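Local atomic coordinates of Sca-family protein (Rickettsia rickettsii, PDB entry 4LQ8), a protein that probably acts in cell adhesion as rickettsial surface cell antigen 4, of which this chain is the N-terminal head domain. Residues A[208-213]-A[299-304]; A[220-225]-A[240-245]; A[282-287]-A[327-332]; A[290-295]-A[305-310]. All coordinates share one frame; numbering follows the deposited sequence. Where two conformers were deposited one is given.

Contact 1: A[208-213]-A[299-304]; sequences LAKQDG and GEIYTL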
loop_
_atom_site.group_PDB
_atom_site.type_symbol
_atom_site.label_atom_id
_atom_site.label_comp_id
_atom_site.label_asym_id
_atom_site.label_seq_id
_atom_site.Cartn_x
_atom_site.Cartn_y
_atom_site.Cartn_z
ATOM N N LEU A 208 3.852 19.990 3.652
ATOM C CA LEU A 208 3.044 19.557 2.531
ATOM C C LEU A 208 1.671 20.223 2.646
ATOM O O LEU A 208 1.400 20.931 3.622
ATOM C CB LEU A 208 2.978 18.012 2.408
ATOM C CG LEU A 208 2.615 17.190 3.630
ATOM C CD1 LEU A 208 1.105 17.279 3.916
ATOM C CD2 LEU A 208 3.013 15.727 3.433
ATOM N N ALA A 209 0.819 20.041 1.645
ATOM C CA ALA A 209 -0.509 20.640 1.711
ATOM C C ALA A 209 -1.567 19.574 1.561
ATOM O O ALA A 209 -1.383 18.626 0.793
ATOM C CB ALA A 209 -0.674 21.701 0.633
ATOM N N LYS A 210 -2.668 19.717 2.311
ATOM C CA LYS A 210 -3.845 18.848 2.181
ATOM C C LYS A 210 -4.558 19.301 0.888
ATOM O O LYS A 210 -4.268 20.397 0.382
ATOM C CB LYS A 210 -4.807 19.030 3.363
ATOM C CG LYS A 210 -4.268 18.583 4.704
ATOM C CD LYS A 210 -5.374 18.687 5.725
ATOM C CE LYS A 210 -4.874 18.476 7.122
ATOM N NZ LYS A 210 -5.969 18.625 8.120
ATOM N N GLN A 211 -5.496 18.481 0.362
ATOM C CA GLN A 211 -6.235 18.822 -0.860
ATOM C C GLN A 211 -6.925 20.202 -0.768
ATOM O O GLN A 211 -6.983 20.906 -1.769
ATOM C CB GLN A 211 -7.221 17.704 -1.267
ATOM C CG GLN A 211 -7.675 17.807 -2.734
ATOM C CD GLN A 211 -9.042 17.204 -3.004
ATOM O OE1 GLN A 211 -9.990 17.302 -2.203
ATOM N NE2 GLN A 211 -9.191 16.606 -4.176
ATOM N N ASP A 212 -7.358 20.608 0.442
ATOM C CA ASP A 212 -7.999 21.892 0.709
ATOM C C ASP A 212 -7.004 23.075 0.894
ATOM O O ASP A 212 -7.435 24.185 1.242
ATOM C CB ASP A 212 -8.962 21.776 1.915
ATOM C CG ASP A 212 -8.310 21.747 3.287
ATOM O OD1 ASP A 212 -7.085 21.551 3.360
ATOM O OD2 ASP A 212 -9.031 21.918 4.288
ATOM N N GLY A 213 -5.702 22.816 0.710
ATOM C CA GLY A 213 -4.667 23.837 0.831
ATOM C C GLY A 213 -4.025 24.007 2.195
ATOM O O GLY A 213 -2.993 24.672 2.292
ATOM N N GLY A 299 -9.207 13.299 7.084
ATOM C CA GLY A 299 -8.813 14.695 7.261
ATOM C C GLY A 299 -7.442 14.922 7.887
ATOM O O GLY A 299 -7.077 16.070 8.147
ATOM N N GLU A 300 -6.653 13.843 8.125
ATOM C CA GLU A 300 -5.313 13.948 8.716
ATOM C C GLU A 300 -4.269 13.442 7.735
ATOM O O GLU A 300 -4.566 12.616 6.878
ATOM C CB GLU A 300 -5.214 13.155 10.034
ATOM C CG GLU A 300 -6.119 13.644 11.159
ATOM C CD GLU A 300 -5.716 14.966 11.783
ATOM O OE1 GLU A 300 -4.789 14.964 12.622
ATOM O OE2 GLU A 300 -6.322 16.003 11.430
ATOM N N ILE A 301 -3.030 13.896 7.898
ATOM C CA ILE A 301 -1.905 13.487 7.075
ATOM C C ILE A 301 -1.116 12.400 7.780
ATOM O O ILE A 301 -0.838 12.507 8.963
ATOM C CB ILE A 301 -1.021 14.705 6.652
ATOM C CG1 ILE A 301 -1.784 15.639 5.660
ATOM C CG2 ILE A 301 0.340 14.257 6.086
ATOM C CD1 ILE A 301 -1.916 15.130 4.142
ATOM N N TYR A 302 -0.751 11.367 7.038
ATOM C CA TYR A 302 0.079 10.283 7.535
ATOM C C TYR A 302 1.127 10.004 6.484
ATOM O O TYR A 302 0.849 10.169 5.297
ATOM C CB TYR A 302 -0.732 8.982 7.735
ATOM C CG TYR A 302 -1.877 9.109 8.708
ATOM C CD1 TYR A 302 -1.702 8.834 10.059
ATOM C CD2 TYR A 302 -3.147 9.458 8.275
ATOM C CE1 TYR A 302 -2.756 8.948 10.964
ATOM C CE2 TYR A 302 -4.201 9.600 9.173
ATOM C CZ TYR A 302 -4.009 9.318 10.514
ATOM O OH TYR A 302 -5.056 9.455 11.390
ATOM N N THR A 303 2.313 9.533 6.904
ATOM C CA THR A 303 3.321 9.093 5.953
ATOM C C THR A 303 3.321 7.572 6.015
ATOM O O THR A 303 2.915 6.998 7.034
ATOM C CB THR A 303 4.701 9.682 6.255
ATOM O OG1 THR A 303 5.123 9.250 7.558
ATOM C CG2 THR A 303 4.727 11.209 6.150
ATOM N N LEU A 304 3.766 6.922 4.936
ATOM C CA LEU A 304 3.926 5.476 4.911
ATOM C C LEU A 304 5.436 5.208 4.897
ATOM O O LEU A 304 6.195 6.109 4.558
ATOM C CB LEU A 304 3.186 4.823 3.719
ATOM C CG LEU A 304 1.648 5.068 3.646
ATOM C CD1 LEU A 304 1.064 4.350 2.476
ATOM C CD2 LEU A 304 0.942 4.495 4.855
#

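Contact 2: A[220-225]-A[240-245]; sequences SYREID and SMVALK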
loop_
_atom_site.group_PDB
_atom_site.type_symbol
_atom_site.label_atom_id
_atom_site.label_comp_id
_atom_site.label_asym_id
_atom_site.label_seq_id
_atom_site.Cartn_x
_atom_site.Cartn_y
_atom_site.Cartn_z
ATOM N N SER A 220 8.689 14.232 11.561
ATOM C CA SER A 220 9.369 12.937 11.630
ATOM C C SER A 220 8.631 11.937 10.765
ATOM O O SER A 220 7.404 11.974 10.688
ATOM C CB SER A 220 9.432 12.431 13.075
ATOM O OG SER A 220 10.198 11.247 13.185
ATOM N N TYR A 221 9.382 11.032 10.123
ATOM C CA TYR A 221 8.818 9.963 9.304
ATOM C C TYR A 221 9.821 8.817 9.285
ATOM O O TYR A 221 10.954 8.989 9.736
ATOM C CB TYR A 221 8.463 10.438 7.859
ATOM C CG TYR A 221 9.659 10.807 7.005
ATOM C CD1 TYR A 221 10.312 9.849 6.233
ATOM C CD2 TYR A 221 10.136 12.112 6.966
ATOM C CE1 TYR A 221 11.406 10.180 5.433
ATOM C CE2 TYR A 221 11.231 12.460 6.164
ATOM C CZ TYR A 221 11.847 11.492 5.388
ATOM O OH TYR A 221 12.967 11.801 4.662
ATOM N N ARG A 222 9.401 7.646 8.786
ATOM C CA ARG A 222 10.319 6.517 8.697
ATOM C C ARG A 222 10.257 5.915 7.305
ATOM O O ARG A 222 9.283 6.113 6.556
ATOM C CB ARG A 222 10.013 5.448 9.766
ATOM C CG ARG A 222 8.655 4.759 9.489
ATOM C CD ARG A 222 8.386 3.597 10.396
ATOM N NE ARG A 222 7.023 3.094 10.191
ATOM C CZ ARG A 222 6.583 1.960 10.706
ATOM N NH1 ARG A 222 7.399 1.185 11.414
ATOM N NH2 ARG A 222 5.330 1.580 10.511
ATOM N N GLU A 223 11.280 5.166 6.968
ATOM C CA GLU A 223 11.293 4.427 5.714
ATOM C C GLU A 223 11.862 3.048 5.977
ATOM O O GLU A 223 12.862 2.912 6.683
ATOM C CB GLU A 223 12.054 5.172 4.597
ATOM C CG GLU A 223 13.495 5.494 4.937
ATOM C CD GLU A 223 14.160 6.426 3.948
ATOM O OE1 GLU A 223 15.123 5.996 3.274
ATOM O OE2 GLU A 223 13.686 7.574 3.813
ATOM N N ILE A 224 11.222 2.024 5.411
ATOM C CA ILE A 224 11.710 0.655 5.569
ATOM C C ILE A 224 12.316 0.179 4.256
ATOM O O ILE A 224 11.741 0.394 3.188
ATOM C CB ILE A 224 10.626 -0.283 6.161
ATOM C CG1 ILE A 224 10.295 0.153 7.604
ATOM C CG2 ILE A 224 11.075 -1.759 6.096
ATOM C CD1 ILE A 224 8.942 -0.297 8.123
ATOM N N ASP A 225 13.497 -0.433 4.337
ATOM C CA ASP A 225 14.177 -0.920 3.151
ATOM C C ASP A 225 13.634 -2.304 2.741
ATOM O O ASP A 225 14.309 -3.308 2.890
ATOM C CB ASP A 225 15.698 -0.917 3.376
ATOM C CG ASP A 225 16.529 -1.047 2.111
ATOM O OD1 ASP A 225 15.985 -0.796 1.009
ATOM O OD2 ASP A 225 17.734 -1.355 2.222
ATOM N N SER A 240 2.893 -5.785 7.439
ATOM C CA SER A 240 1.888 -4.722 7.578
ATOM C C SER A 240 2.507 -3.622 8.407
ATOM O O SER A 240 2.646 -3.783 9.608
ATOM C CB SER A 240 0.615 -5.243 8.246
ATOM O OG SER A 240 -0.098 -6.136 7.408
ATOM N N MET A 241 2.914 -2.525 7.762
ATOM C CA MET A 241 3.567 -1.391 8.407
ATOM C C MET A 241 2.604 -0.228 8.524
ATOM O O MET A 241 2.103 0.282 7.521
ATOM C CB MET A 241 4.879 -1.018 7.662
ATOM C CG MET A 241 5.871 -2.201 7.538
ATOM S SD MET A 241 6.458 -2.868 9.135
ATOM C CE MET A 241 7.569 -4.134 8.568
ATOM N N VAL A 242 2.306 0.154 9.763
ATOM C CA VAL A 242 1.335 1.206 10.050
ATOM C C VAL A 242 1.820 2.603 9.566
ATOM O O VAL A 242 3.021 2.916 9.582
ATOM C CB VAL A 242 0.905 1.186 11.552
ATOM C CG1 VAL A 242 2.009 1.738 12.474
ATOM C CG2 VAL A 242 -0.418 1.929 11.763
ATOM N N ALA A 243 0.862 3.417 9.132
ATOM C CA ALA A 243 1.077 4.803 8.727
ATOM C C ALA A 243 1.453 5.589 9.983
ATOM O O ALA A 243 1.007 5.232 11.074
ATOM C CB ALA A 243 -0.216 5.359 8.150
ATOM N N LEU A 244 2.285 6.623 9.853
ATOM C CA LEU A 244 2.649 7.431 11.017
ATOM C C LEU A 244 2.021 8.795 10.872
ATOM O O LEU A 244 1.949 9.320 9.754
ATOM C CB LEU A 244 4.177 7.603 11.149
ATOM C CG LEU A 244 5.004 6.382 11.542
ATOM C CD1 LEU A 244 6.466 6.760 11.685
ATOM C CD2 LEU A 244 4.513 5.746 12.851
ATOM N N LYS A 245 1.657 9.414 12.002
ATOM C CA LYS A 245 1.133 10.779 12.030
ATOM C C LYS A 245 2.261 11.767 11.685
ATOM O O LYS A 245 3.429 11.362 11.660
ATOM C CB LYS A 245 0.532 11.094 13.414
ATOM C CG LYS A 245 -0.650 10.185 13.781
ATOM C CD LYS A 245 -1.488 10.761 14.908
ATOM C CE LYS A 245 -0.950 10.452 16.269
ATOM N NZ LYS A 245 -1.687 11.188 17.331
HETATM O O HOH W 1 5.184 11.084 9.478
HETATM O O HOH W 2 5.314 4.647 8.437
#

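Contact 3: A[282-287]-A[327-332]; sequences LKFAGT and DLSQAE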
loop_
_atom_site.group_PDB
_atom_site.type_symbol
_atom_site.label_atom_id
_atom_site.label_comp_id
_atom_site.label_asym_id
_atom_site.label_seq_id
_atom_site.Cartn_x
_atom_site.Cartn_y
_atom_site.Cartn_z
ATOM N N LEU A 282 -2.144 7.237 -3.551
ATOM C CA LEU A 282 -0.925 7.418 -2.762
ATOM C C LEU A 282 -0.191 8.700 -3.227
ATOM O O LEU A 282 -0.078 8.933 -4.425
ATOM C CB LEU A 282 -0.024 6.177 -2.954
ATOM C CG LEU A 282 1.189 6.040 -2.041
ATOM C CD1 LEU A 282 0.774 5.967 -0.565
ATOM C CD2 LEU A 282 1.969 4.802 -2.389
ATOM N N LYS A 283 0.265 9.534 -2.296
ATOM C CA LYS A 283 1.034 10.728 -2.677
ATOM C C LYS A 283 2.505 10.519 -2.283
ATOM O O LYS A 283 2.797 9.714 -1.407
ATOM C CB LYS A 283 0.495 12.022 -2.002
ATOM C CG LYS A 283 -1.016 12.292 -2.111
ATOM C CD LYS A 283 -1.442 12.522 -3.535
ATOM C CE LYS A 283 -2.779 13.196 -3.642
ATOM N NZ LYS A 283 -3.041 13.550 -5.061
ATOM N N PHE A 284 3.400 11.300 -2.881
ATOM C CA PHE A 284 4.820 11.323 -2.562
ATOM C C PHE A 284 5.190 12.753 -2.276
ATOM O O PHE A 284 4.774 13.673 -3.002
ATOM C CB PHE A 284 5.695 10.711 -3.685
ATOM C CG PHE A 284 5.514 9.207 -3.714
ATOM C CD1 PHE A 284 6.140 8.394 -2.772
ATOM C CD2 PHE A 284 4.654 8.612 -4.631
ATOM C CE1 PHE A 284 5.920 7.010 -2.757
ATOM C CE2 PHE A 284 4.460 7.226 -4.635
ATOM C CZ PHE A 284 5.082 6.439 -3.688
ATOM N N ALA A 285 5.935 12.944 -1.180
ATOM C CA ALA A 285 6.376 14.245 -0.715
ATOM C C ALA A 285 7.619 14.667 -1.526
ATOM O O ALA A 285 8.741 14.523 -1.066
ATOM C CB ALA A 285 6.671 14.175 0.783
ATOM N N GLY A 286 7.401 15.168 -2.734
ATOM C CA GLY A 286 8.493 15.560 -3.634
ATOM C C GLY A 286 8.520 14.636 -4.847
ATOM O O GLY A 286 7.695 13.720 -4.949
ATOM N N THR A 287 9.453 14.867 -5.761
ATOM C CA THR A 287 9.621 14.218 -7.079
ATOM C C THR A 287 10.741 13.167 -7.127
ATOM O O THR A 287 10.719 12.291 -7.996
ATOM C CB THR A 287 9.913 15.314 -8.154
ATOM O OG1 THR A 287 9.034 16.417 -7.959
ATOM C CG2 THR A 287 9.761 14.805 -9.582
ATOM N N ASP A 327 -0.666 1.253 -9.864
ATOM C CA ASP A 327 0.126 2.345 -9.302
ATOM C C ASP A 327 -0.703 3.377 -8.492
ATOM O O ASP A 327 -0.433 3.558 -7.290
ATOM C CB ASP A 327 1.010 3.010 -10.367
ATOM C CG ASP A 327 1.987 3.970 -9.754
ATOM O OD1 ASP A 327 1.542 4.972 -9.188
ATOM O OD2 ASP A 327 3.185 3.665 -9.747
ATOM N N LEU A 328 -1.663 4.040 -9.117
ATOM C CA LEU A 328 -2.552 5.031 -8.453
ATOM C C LEU A 328 -1.811 5.997 -7.483
ATOM O O LEU A 328 -2.214 6.163 -6.328
ATOM C CB LEU A 328 -3.751 4.334 -7.746
ATOM C CG LEU A 328 -4.622 3.368 -8.572
ATOM C CD1 LEU A 328 -5.760 2.798 -7.716
ATOM C CD2 LEU A 328 -5.199 4.066 -9.817
ATOM N N SER A 329 -0.710 6.602 -7.950
ATOM C CA SER A 329 0.087 7.500 -7.122
ATOM C C SER A 329 0.487 8.779 -7.837
ATOM O O SER A 329 0.481 8.836 -9.064
ATOM C CB SER A 329 1.304 6.783 -6.537
ATOM O OG SER A 329 2.343 6.736 -7.498
ATOM N N GLN A 330 0.765 9.836 -7.068
ATOM C CA GLN A 330 1.133 11.127 -7.647
ATOM C C GLN A 330 2.185 11.806 -6.773
ATOM O O GLN A 330 1.999 11.918 -5.559
ATOM C CB GLN A 330 -0.099 12.074 -7.784
ATOM C CG GLN A 330 -1.323 11.544 -8.560
ATOM C CD GLN A 330 -2.327 10.778 -7.706
ATOM O OE1 GLN A 330 -2.830 11.271 -6.686
ATOM N NE2 GLN A 330 -2.687 9.570 -8.139
ATOM N N ALA A 331 3.261 12.291 -7.393
ATOM C CA ALA A 331 4.271 13.078 -6.697
ATOM C C ALA A 331 3.638 14.461 -6.483
ATOM O O ALA A 331 2.929 14.966 -7.357
ATOM C CB ALA A 331 5.522 13.202 -7.536
ATOM N N GLU A 332 3.803 15.012 -5.284
ATOM C CA GLU A 332 3.212 16.303 -4.947
ATOM C C GLU A 332 4.285 17.256 -4.513
ATOM O O GLU A 332 5.387 16.835 -4.175
ATOM C CB GLU A 332 2.149 16.149 -3.833
ATOM C CG GLU A 332 0.906 15.371 -4.232
ATOM C CD GLU A 332 -0.013 15.989 -5.277
ATOM O OE1 GLU A 332 0.236 17.138 -5.703
ATOM O OE2 GLU A 332 -0.983 15.312 -5.683
#

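Contact 4: A[290-295]-A[305-310]; sequences DAIAYI and AVTRGK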
loop_
_atom_site.group_PDB
_atom_site.type_symbol
_atom_site.label_atom_id
_atom_site.label_comp_id
_atom_site.label_asym_id
_atom_site.label_seq_id
_atom_site.Cartn_x
_atom_site.Cartn_y
_atom_site.Cartn_z
ATOM N N ASP A 290 13.792 9.631 -3.105
ATOM C CA ASP A 290 13.789 9.683 -1.644
ATOM C C ASP A 290 12.485 10.262 -1.090
ATOM O O ASP A 290 12.309 10.294 0.134
ATOM C CB ASP A 290 15.019 10.477 -1.128
ATOM C CG ASP A 290 15.087 11.936 -1.594
ATOM O OD1 ASP A 290 14.585 12.241 -2.706
ATOM O OD2 ASP A 290 15.667 12.758 -0.867
ATOM N N ALA A 291 11.577 10.744 -1.986
ATOM C CA ALA A 291 10.290 11.324 -1.569
ATOM C C ALA A 291 9.449 10.262 -0.788
ATOM O O ALA A 291 9.228 9.153 -1.275
ATOM C CB ALA A 291 9.522 11.821 -2.774
ATOM N N ILE A 292 9.035 10.603 0.434
ATOM C CA ILE A 292 8.286 9.707 1.288
ATOM C C ILE A 292 6.819 9.632 0.856
ATOM O O ILE A 292 6.238 10.631 0.446
ATOM C CB ILE A 292 8.489 10.040 2.804
ATOM C CG1 ILE A 292 8.094 8.837 3.722
ATOM C CG2 ILE A 292 7.793 11.334 3.220
ATOM C CD1 ILE A 292 9.045 7.522 3.561
ATOM N N ALA A 293 6.232 8.432 0.940
ATOM C CA ALA A 293 4.825 8.226 0.620
ATOM C C ALA A 293 4.008 8.886 1.710
ATOM O O ALA A 293 4.389 8.850 2.878
ATOM C CB ALA A 293 4.505 6.726 0.591
ATOM N N TYR A 294 2.902 9.506 1.335
ATOM C CA TYR A 294 1.976 10.080 2.310
ATOM C C TYR A 294 0.566 9.967 1.791
ATOM O O TYR A 294 0.357 9.755 0.588
ATOM C CB TYR A 294 2.341 11.533 2.740
ATOM C CG TYR A 294 1.964 12.624 1.767
ATOM C CD1 TYR A 294 2.869 13.073 0.807
ATOM C CD2 TYR A 294 0.724 13.262 1.848
ATOM C CE1 TYR A 294 2.553 14.138 -0.041
ATOM C CE2 TYR A 294 0.385 14.302 0.983
ATOM C CZ TYR A 294 1.307 14.749 0.051
ATOM O OH TYR A 294 0.962 15.787 -0.778
ATOM N N ILE A 295 -0.397 10.106 2.709
ATOM C CA ILE A 295 -1.825 10.056 2.426
ATOM C C ILE A 295 -2.535 11.040 3.343
ATOM O O ILE A 295 -2.074 11.331 4.449
ATOM C CB ILE A 295 -2.435 8.611 2.618
ATOM C CG1 ILE A 295 -2.107 8.050 4.012
ATOM C CG2 ILE A 295 -1.965 7.629 1.520
ATOM C CD1 ILE A 295 -3.133 7.424 4.646
ATOM N N ALA A 305 5.875 3.984 5.264
ATOM C CA ALA A 305 7.298 3.639 5.401
ATOM C C ALA A 305 7.967 3.251 4.091
ATOM O O ALA A 305 8.817 2.372 4.069
ATOM C CB ALA A 305 7.452 2.528 6.437
ATOM N N VAL A 306 7.572 3.884 3.003
ATOM C CA VAL A 306 8.097 3.552 1.676
ATOM C C VAL A 306 8.413 4.830 0.885
ATOM O O VAL A 306 7.615 5.779 0.867
ATOM C CB VAL A 306 7.123 2.560 0.940
ATOM C CG1 VAL A 306 5.816 3.229 0.463
ATOM C CG2 VAL A 306 7.820 1.816 -0.195
ATOM N N THR A 307 9.580 4.880 0.280
ATOM C CA THR A 307 9.946 6.053 -0.515
ATOM C C THR A 307 9.448 5.816 -1.932
ATOM O O THR A 307 9.116 4.689 -2.277
ATOM C CB THR A 307 11.467 6.279 -0.523
ATOM O OG1 THR A 307 12.074 5.143 -1.127
ATOM C CG2 THR A 307 12.057 6.581 0.875
ATOM N N ARG A 308 9.475 6.851 -2.775
ATOM C CA ARG A 308 9.071 6.729 -4.173
ATOM C C ARG A 308 9.914 5.712 -4.957
ATOM O O ARG A 308 9.360 4.901 -5.702
ATOM C CB ARG A 308 9.089 8.090 -4.853
ATOM C CG ARG A 308 8.029 8.144 -5.924
ATOM C CD ARG A 308 8.523 8.627 -7.238
ATOM N NE ARG A 308 7.367 9.088 -7.999
ATOM C CZ ARG A 308 7.405 10.026 -8.933
ATOM N NH1 ARG A 308 8.552 10.609 -9.249
ATOM N NH2 ARG A 308 6.298 10.379 -9.570
ATOM N N GLY A 309 11.224 5.754 -4.758
ATOM C CA GLY A 309 12.147 4.842 -5.421
ATOM C C GLY A 309 11.860 3.410 -5.012
ATOM O O GLY A 309 11.769 2.536 -5.860
ATOM N N LYS A 310 11.654 3.166 -3.713
ATOM C CA LYS A 310 11.335 1.816 -3.237
ATOM C C LYS A 310 9.951 1.348 -3.778
ATOM O O LYS A 310 9.818 0.220 -4.253
ATOM C CB LYS A 310 11.390 1.753 -1.696
ATOM C CG LYS A 310 11.058 0.373 -1.107
ATOM C CD LYS A 310 11.988 -0.732 -1.589
ATOM C CE LYS A 310 13.420 -0.540 -1.112
ATOM N NZ LYS A 310 14.243 -1.706 -1.512
#

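Contact 1: A[208-213]-A[299-304]
Ile301 lays its branched side chain against Leu208, the two side chains running alongside each other in opposed senses, with Leu208 CD1 3.7 Å from Ile301 CD1. This is face-to-face packing of two beta sheets: strand 206-209 belongs to the six-stranded antiparallel sheet and strand 300-304 to the mixed sheet. The backbones stay apart, as the 7.5 Å between Lys210 CA and Ile301 CA shows, and side chains span the gap. Leu208 CG lies between its own backbone N and carbonyl carbon (chi1 50°), which brings both methyls onto the isoleucine: CD2 reaches Ile301 CG2 at 4.0 Å, while CD1 also touches CG1. Ile218 of strand 215-224 adds to the same apolar patch.

Beyond the strand end the polypeptide enters a type I turn from Lys210 to Gly213, closed by Gly213 N to Lys210 O at 2.8 Å. Lys210 passes Ile301 with its CG 4.0 Å from Ile301 CG1 and runs on fully extended toward the turn before strand 300-304. Glu300 OE2 is near the ammonium at 4.2 Å, too far for a salt bridge. Instead, Lys210 NZ donates to Gly299 O at 2.8 Å, with a C=O...N angle of 166°.

Contact 2: A[220-225]-A[240-245]
Arg222 reaches from strand 221-224 across to segment 240-245, and its length explains how the two can interact although the axes of strands 221-224 and 240-242 lie 10.0 Å apart and run antiparallel. From CB, CG is placed between the backbone N and the carbonyl carbon (chi1 68°), and the chain then runs straight to NE. Leu244 crosses this aliphatic part at about a right angle, its CD1 lying 3.7 Å from Arg222 CG and only slightly farther from CD. NE donates to water 2 at 2.9 Å, and that water donates in turn to Val242 O. The same carbonyl receives Arg222 NH2 at 2.8 Å, with an N-H...O angle of 153°; the bond uses a lone pair in the carbonyl plane and departs only 10° from the guanidinium plane. Val242 O is thus gripped both directly and through water.

Over one face of the guanidinium, offset toward its rim, stands Ile224 CD1, 3.9 Å above the plane. This methyl also lies 3.7 Å from Met241 CG, and the methionine's bend at chi2 brings the sulfur equally close. At the Ser220 end of the strand pair, water 1 donates to Ser220 O and to Lys245 O, at 2.7 and 2.8 Å.

NH1 forms salt bridges with Glu198 and Asp32, and Asp32 also accepts a hydrogen bond from Val242 N. With two carboxylates, a carbonyl and a water around it, this buried arginine is probably kept charged and its guanidinium fixed in rotation.

Contact 3: A[282-287]-A[327-332]
Parallel strand pairing joins 282-285 to 329-332 at the margin of the mixed sheet, the short axes 4.5 Å apart and inclined by 26°. Leu282 pairs with Ser329, Lys283 with Gln330, Phe284 with Ala331 and Ala285 with Glu332. Leu282 and Phe284 each bond to the two residues flanking their partner: Leu282 N donates to Leu328 O while Leu282 O accepts Gln330 N at 2.9 Å, and Phe284 N donates to Gln330 O while Phe284 O accepts Glu332 N at 2.8 Å. Gly286 N continues the series to Glu332 O, although Ala285 is the centre of an inverse gamma turn.

On the Lys283 face the lysine is bent at chi2 (-65°), which brings its tip over the neighbouring strand. There Lys283 NZ donates to Gln330 OE1 at 2.8 Å, in the carbonyl plane of that amide, and forms a salt bridge with Glu332 OE2, also at 2.8 Å. It meets this oxygen on the anti side, 20° out of the carboxylate plane. The ammonium therefore clamps two alternate side chains of one strand.

On the Phe284 face, Ser329 OG lies at the ring edge, 3.6 Å from Phe284 CE2, and donates to the syn lone pair of Asp327 OD1 at 2.6 Å. Helix 308-320 covers this side, with Tyr311 meeting the phenylalanine ring. Strand 300-304, helix 308-320 and strand 329-332, which runs parallel to 282-285, fit a beta-alpha-beta crossover.

Contact 4: A[290-295]-A[305-310]
The planar peptide joining Val306 to Thr307 carries the methyl Ile292 CD1 over one face, 3.5 Å from Val306 O and 3.8 Å from Val306 C. At the oxygen end of the same peptide, Ala293 N donates to Val306 O at 3.0 Å, nearly along the C=O axis (167°). The peptide after Ala291 is engaged in a matching way: its oxygen receives Arg308 N at 2.8 Å, and Thr307 CA adds a CA-H...O contact to that oxygen. Ile292 turns CG1 opposite its amide nitrogen (chi1 -161°), which carries CD1 over the facing backbone.

These two bonds flank a single antiparallel, non-hydrogen-bonded bridge between Ile292 and Thr307, where the short strand 306-307 gives way to helix 308-320. The polypeptide turns a corner at Ala305, pairs briefly, and enters the helix with Thr307 as N-cap. Thr307 OG1 accepts Lys310 N at 3.3 Å in a nearly straight capping bond, 163° at the hydrogen. The methyl of the same threonine is left to face Asp290 O. Thr307 CG2 also lies 4.1 Å from Ile292 CD1.

On the other side of the bridge, Val306 CG1 packs on Ala293 CB at 3.7 Å. Ile292 also touches Tyr221 of strand 215-224, and Lys310 NZ forms a salt bridge with Asp225 just beyond that strand.

Contacts 3 and 4 are the closest pair, with centres 8 Å apart; strands 282-285 and 292-297 are sheet neighbours, and helix 308-320, begun in contact 4, leads to strand 329-332 of contact 3. The centres of contacts 4 and 2 lie about 9 Å apart, and Ile224 N meets Ala305 O at 2.8 Å. Contact 1 is 15 Å from contact 2, between centres, yet Thr303 N approaches Leu244 O at 2.9 Å. Along the chain, contact 2 falls between the segments of contact 1, whereas contacts 1 and 3 interlock. Contacts 1 and 2 thus bridge the head domain's two sheets, contact 3 pairs two mixed-sheet strands, and contact 4 joins strand 292-297 to strand 306-307 and helix 308-320.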